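Local coordinates for protein member of DUF4221 family (PDB 3S9J) that is of unknown function but folds as a six-bladed beta-propeller of the DUF4221 family, at residues A[27-32]-A[80-85]. Numbering follows the deposited sequence. Where two conformers were deposited one is given.
Sequences LSKSMF and AVFGSR. With FMT (formic acid), chain J.
Ser30 reaches from the entry to one propeller blade onto the backbone of the next, where its OG accepts a hydrogen bond from Ser84 N at 2.9 Å with an N-H...O angle of 165°. With chi1 at -172°, OG points opposite Ser30 N and so faces the amide of Ser84. Beside the bond, OG lies 3.6 Å from CA of Gly83, whose backbone angles would press a CB against the preceding carbonyl oxygen. Ser30 OG also sits 2.8 Å from Ser84 O, and the Phe32 ring brings its CE2 edge to 3.2 Å from that same carbonyl oxygen, which lies near the ring plane. Arg85 CB approaches Phe32 CE2 obliquely; the arginine chain bends at chi3, and its guanidinium pairs with a formic acid molecule, probably from the crystallisation liquor, through NH1 to O2 at 3.0 Å and NH2 to O1 at 2.8 Å. This is the tight, buried part. The hydroxyl of Ser84 is hydrogen-bonded to Glu45 OE1 and His43 NE2 on strand 39-46.

Toward the surface the packing thins to a slanting graze, CD of the extended Lys29 chain 3.8 Å from CZ of the exposed Phe82.

The touching stretches 29-32 and 82-85 run the same way, into the first strands of consecutive four-stranded blades. A serine hydroxyl on a backbone amide, with an aromatic edge at the adjoining carbonyl, thus joins the blades through polar contacts as well as packing.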
ATOM      1  N   LEU A  27      -9.019  -9.184  -8.231  1.00 20.90           N
ATOM      2  CA  LEU A  27      -8.244  -8.675  -7.094  0.50 19.54           C
ATOM      3  C   LEU A  27      -6.758  -8.746  -7.372  1.00 19.40           C
ATOM      4  O   LEU A  27      -6.251  -9.800  -7.763  1.00 20.91           O
ATOM      5  CB  LEU A  27      -8.506  -9.511  -5.845  0.50 19.31           C
ATOM      6  CG  LEU A  27      -7.674  -9.137  -4.611  0.50 20.53           C
ATOM      7  CD1 LEU A  27      -8.056  -7.745  -4.163  0.50 17.36           C
ATOM      8  CD2 LEU A  27      -7.905 -10.148  -3.497  0.50 21.37           C
ATOM      9  N   SER A  28      -6.073  -7.623  -7.137  1.00 18.92           N
ATOM     10  CA  SER A  28      -4.636  -7.567  -7.071  1.00 19.13           C
ATOM     11  C   SER A  28      -4.206  -6.880  -5.796  1.00 19.16           C
ATOM     12  O   SER A  28      -4.820  -5.888  -5.408  1.00 20.40           O
ATOM     13  CB  SER A  28      -4.070  -6.746  -8.231  1.00 17.81           C
ATOM     14  OG  SER A  28      -2.626  -6.664  -8.082  1.00 18.34           O
ATOM     15  N   LYS A  29      -3.144  -7.395  -5.173  1.00 19.09           N
ATOM     16  CA  LYS A  29      -2.540  -6.758  -3.996  1.00 20.35           C
ATOM     17  C   LYS A  29      -1.352  -5.877  -4.349  1.00 20.65           C
ATOM     18  O   LYS A  29      -0.738  -5.305  -3.453  1.00 21.40           O
ATOM     19  CB  LYS A  29      -2.110  -7.801  -2.960  1.00 19.83           C
ATOM     20  CG  LYS A  29      -3.310  -8.559  -2.366  1.00 20.41           C
ATOM     21  CD  LYS A  29      -2.875  -9.460  -1.215  1.00 24.55           C
ATOM     22  CE  LYS A  29      -4.030 -10.148  -0.527  1.00 30.54           C
ATOM     23  NZ  LYS A  29      -3.488 -11.157   0.499  1.00 28.28           N
ATOM     24  N   SER A  30      -1.051  -5.741  -5.636  1.00 18.91           N
ATOM     25  CA  SER A  30       0.074  -4.922  -6.078  1.00 18.71           C
ATOM     26  C   SER A  30      -0.289  -4.275  -7.427  1.00 18.91           C
ATOM     27  O   SER A  30       0.106  -4.750  -8.518  1.00 19.95           O
ATOM     28  CB  SER A  30       1.319  -5.772  -6.170  1.00 18.81           C
ATOM     29  OG  SER A  30       2.482  -4.961  -6.425  1.00 19.12           O
HETATM   30  N   MSE A  31      -1.076  -3.209  -7.328  1.00 19.64           N
HETATM   31  CA  MSE A  31      -1.557  -2.491  -8.509  1.00 18.76           C
HETATM   32  C   MSE A  31      -1.191  -1.026  -8.359  1.00 21.14           C
HETATM   33  O   MSE A  31      -1.456  -0.415  -7.340  1.00 21.90           O
HETATM   34  CB  MSE A  31      -3.082  -2.618  -8.740  1.00 23.46           C
HETATM   35  CG  MSE A  31      -3.930  -2.584  -7.579  1.00 28.46           C
HETATM   36 SE   MSE A  31      -5.737  -2.069  -8.311  0.75 27.50          SE
HETATM   37  CE  MSE A  31      -5.545  -0.190  -7.705  1.00 25.76           C
ATOM     38  N   PHE A  32      -0.527  -0.499  -9.378  1.00 21.46           N
ATOM     39  CA  PHE A  32      -0.023   0.866  -9.352  1.00 19.59           C
ATOM     40  C   PHE A  32      -0.261   1.560 -10.673  1.00 21.70           C
ATOM     41  O   PHE A  32      -0.014   0.998 -11.732  1.00 22.50           O
ATOM     42  CB  PHE A  32       1.477   0.861  -9.127  1.00 20.84           C
ATOM     43  CG  PHE A  32       1.911   0.244  -7.804  1.00 19.24           C
ATOM     44  CD1 PHE A  32       1.616   0.872  -6.617  1.00 22.86           C
ATOM     45  CD2 PHE A  32       2.591  -0.973  -7.776  1.00 20.52           C
ATOM     46  CE1 PHE A  32       2.015   0.308  -5.402  1.00 22.36           C
ATOM     47  CE2 PHE A  32       3.027  -1.526  -6.591  1.00 20.00           C
ATOM     48  CZ  PHE A  32       2.722  -0.882  -5.375  1.00 21.46           C
ATOM     49  N   ALA A  80       8.510 -17.067  -6.564  1.00 23.11           N
ATOM     50  CA  ALA A  80       7.650 -16.619  -5.464  1.00 22.79           C
ATOM     51  C   ALA A  80       7.286 -15.139  -5.454  1.00 21.70           C
ATOM     52  O   ALA A  80       7.386 -14.447  -4.422  1.00 22.60           O
ATOM     53  CB  ALA A  80       8.272 -17.000  -4.123  1.00 22.83           C
ATOM     54  N   VAL A  81       6.826 -14.661  -6.601  1.00 23.02           N
ATOM     55  CA  VAL A  81       6.406 -13.286  -6.749  1.00 22.94           C
ATOM     56  C   VAL A  81       5.210 -12.938  -5.889  1.00 24.72           C
ATOM     57  O   VAL A  81       4.174 -13.637  -5.870  1.00 23.45           O
ATOM     58  CB  VAL A  81       6.050 -12.958  -8.210  1.00 24.56           C
ATOM     59  CG1 VAL A  81       5.480 -11.519  -8.337  1.00 21.56           C
ATOM     60  CG2 VAL A  81       7.241 -13.194  -9.107  1.00 23.64           C
ATOM     61  N   PHE A  82       5.404 -11.883  -5.125  1.00 21.32           N
ATOM     62  CA  PHE A  82       4.340 -11.231  -4.393  0.50 22.30           C
ATOM     63  C   PHE A  82       4.728  -9.784  -4.139  1.00 23.80           C
ATOM     64  O   PHE A  82       5.398  -9.402  -3.180  1.00 22.99           O
ATOM     65  CB  PHE A  82       3.879 -11.976  -3.143  0.50 26.49           C
ATOM     66  CG  PHE A  82       2.392 -11.932  -2.990  0.50 24.67           C
ATOM     67  CD1 PHE A  82       1.588 -12.357  -4.040  0.50 27.33           C
ATOM     68  CD2 PHE A  82       1.792 -11.428  -1.857  0.50 35.97           C
ATOM     69  CE1 PHE A  82       0.214 -12.296  -3.965  0.50 26.82           C
ATOM     70  CE2 PHE A  82       0.413 -11.392  -1.770  0.50 29.98           C
ATOM     71  CZ  PHE A  82      -0.366 -11.826  -2.851  0.50 21.88           C
ATOM     72  N   GLY A  83       4.306  -8.974  -5.088  1.00 21.17           N
ATOM     73  CA  GLY A  83       4.616  -7.566  -5.135  1.00 20.75           C
ATOM     74  C   GLY A  83       5.430  -7.290  -6.396  1.00 18.51           C
ATOM     75  O   GLY A  83       6.422  -7.974  -6.689  1.00 20.92           O
ATOM     76  N   SER A  84       5.043  -6.250  -7.114  1.00 19.35           N
ATOM     77  CA  SER A  84       5.700  -5.864  -8.354  1.00 19.75           C
ATOM     78  C   SER A  84       5.373  -4.427  -8.668  1.00 21.01           C
ATOM     79  O   SER A  84       4.269  -3.943  -8.367  1.00 20.19           O
ATOM     80  CB  SER A  84       5.318  -6.806  -9.503  1.00 21.58           C
ATOM     81  OG  SER A  84       3.915  -6.814  -9.699  1.00 21.15           O
ATOM     82  N   ARG A  85       6.332  -3.716  -9.268  1.00 20.41           N
ATOM     83  CA  ARG A  85       6.166  -2.304  -9.463  1.00 21.20           C
ATOM     84  C   ARG A  85       6.811  -1.809 -10.742  1.00 20.01           C
ATOM     85  O   ARG A  85       7.942  -2.198 -11.055  1.00 22.76           O
ATOM     86  CB  ARG A  85       6.788  -1.562  -8.270  1.00 23.16           C
ATOM     87  CG  ARG A  85       8.268  -1.724  -8.170  1.00 24.99           C
ATOM     88  CD  ARG A  85       8.869  -1.127  -6.914  1.00 26.48           C
ATOM     89  NE  ARG A  85       8.536   0.248  -6.647  1.00 24.41           N
ATOM     90  CZ  ARG A  85       9.031   1.326  -7.255  1.00 28.35           C
ATOM     91  NH1 ARG A  85       9.874   1.257  -8.292  1.00 29.90           N
ATOM     92  NH2 ARG A  85       8.676   2.511  -6.819  1.00 27.60           N
TER
HETATM   93  C   FMT J 408       9.815   4.706  -9.501  1.00 44.26           C
HETATM   94  O1  FMT J 408       8.959   4.701  -8.606  1.00 46.84           O
HETATM   95  O2  FMT J 408      10.443   3.700  -9.847  1.00 37.11           O